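Local coordinates for protein AT-less polyketide synthase (Streptomyces platensis subsp. rosaceus, PDB 4TKT) that probably catalyses decarboxylative Claisen condensation as a ketosynthase domain of the AT-less polyketide synthase that assembles isomigrastatin, at residues P519-V522 with D523-A527. Sequence-based numbering, arbitrary orientation.
Sequences PALV and DALDA
The carbonyl oxygen of Leu521 takes the backbone N-H of Leu525 at 2.9 Å from N to O, in a nearly straight bond (162° at the hydrogen), and the side chain of Leu525 lies close by. With chi1 at -69°, CG of Leu525 sits beside its own backbone N and comes to 3.2 Å from Leu521 O. From there the two leucines meet: CD1 of Leu525 rests 3.9 Å from CG of Leu521, while CD1 of Leu521 comes up against CG of Leu525, the branches crossing at a slant.

One residue further on, Asp526 N repeats the bond to Val522 O (2.9 Å). Near the start of the helix, Asp523 N bonds to Pro519 O at 3.1 Å. Asp526 swings its carboxylate away from this turn, CG anti to the backbone N (chi1 -165°), and OD1 forms a salt bridge with Arg480.

The three- and four-residue spacing puts Leu521, Ala524 and Leu525 on one face of the helix. Leu521 and Ala524 are buried against Val513, and Leu525 against Phe511, of strand 509-515, Leu525 also touching Leu479 of helix 469-482, whereas Pro519 and Asp523 remain exposed. The result is an amphipathic alpha-helix with i to i+4 bonding and an i to i+4 contact between leucines, packed against strand 509-515 and helix 469-482 in the RhiE-like KS-MAT linker region.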
# COMPACT_ATOMS: atom_id res chain seq x y z
N PRO A 519 28.11 -9.77 9.06
CA PRO A 519 28.07 -9.99 10.51
C PRO A 519 28.67 -8.83 11.32
O PRO A 519 28.27 -8.63 12.46
CB PRO A 519 28.91 -11.26 10.69
CG PRO A 519 28.81 -11.96 9.39
CD PRO A 519 28.81 -10.87 8.37
N ALA A 520 29.60 -8.10 10.72
CA ALA A 520 30.19 -6.94 11.38
C ALA A 520 29.18 -5.80 11.46
O ALA A 520 29.10 -5.10 12.46
CB ALA A 520 31.44 -6.49 10.64
N LEU A 521 28.41 -5.63 10.39
CA LEU A 521 27.38 -4.60 10.35
C LEU A 521 26.30 -4.88 11.38
O LEU A 521 25.85 -3.98 12.08
CB LEU A 521 26.76 -4.51 8.95
CG LEU A 521 25.60 -3.52 8.79
CD1 LEU A 521 26.00 -2.13 9.25
CD2 LEU A 521 25.12 -3.49 7.36
N VAL A 522 25.89 -6.15 11.48
CA VAL A 522 24.90 -6.56 12.47
C VAL A 522 25.38 -6.26 13.89
O VAL A 522 24.61 -5.78 14.72
CB VAL A 522 24.57 -8.07 12.34
CG1 VAL A 522 23.63 -8.51 13.46
CG2 VAL A 522 23.96 -8.36 10.98
N ASP A 523 26.66 -6.52 14.15
CA ASP A 523 27.25 -6.24 15.46
C ASP A 523 27.21 -4.75 15.78
O ASP A 523 26.90 -4.36 16.91
CB ASP A 523 28.69 -6.74 15.53
CG ASP A 523 28.79 -8.24 15.62
OD1 ASP A 523 27.74 -8.90 15.78
OD2 ASP A 523 29.92 -8.77 15.54
N ALA A 524 27.52 -3.93 14.79
CA ALA A 524 27.53 -2.48 14.98
C ALA A 524 26.12 -1.97 15.23
O ALA A 524 25.91 -1.12 16.10
CB ALA A 524 28.14 -1.79 13.77
N LEU A 525 25.16 -2.49 14.47
CA LEU A 525 23.76 -2.11 14.63
C LEU A 525 23.22 -2.51 15.99
O LEU A 525 22.49 -1.75 16.63
CB LEU A 525 22.91 -2.74 13.52
CG LEU A 525 23.17 -2.19 12.12
CD1 LEU A 525 22.45 -3.01 11.06
CD2 LEU A 525 22.76 -0.72 12.05
N ASP A 526 23.59 -3.71 16.44
CA ASP A 526 23.17 -4.20 17.74
C ASP A 526 23.74 -3.32 18.85
O ASP A 526 23.05 -3.02 19.83
CB ASP A 526 23.60 -5.65 17.94
CG ASP A 526 22.89 -6.32 19.10
OD1 ASP A 526 21.69 -6.02 19.31
OD2 ASP A 526 23.51 -7.15 19.79
N ALA A 527 24.99 -2.91 18.69
CA ALA A 527 25.65 -2.07 19.68
C ALA A 527 24.96 -0.71 19.79
O ALA A 527 24.70 -0.23 20.89
CB ALA A 527 27.12 -1.88 19.31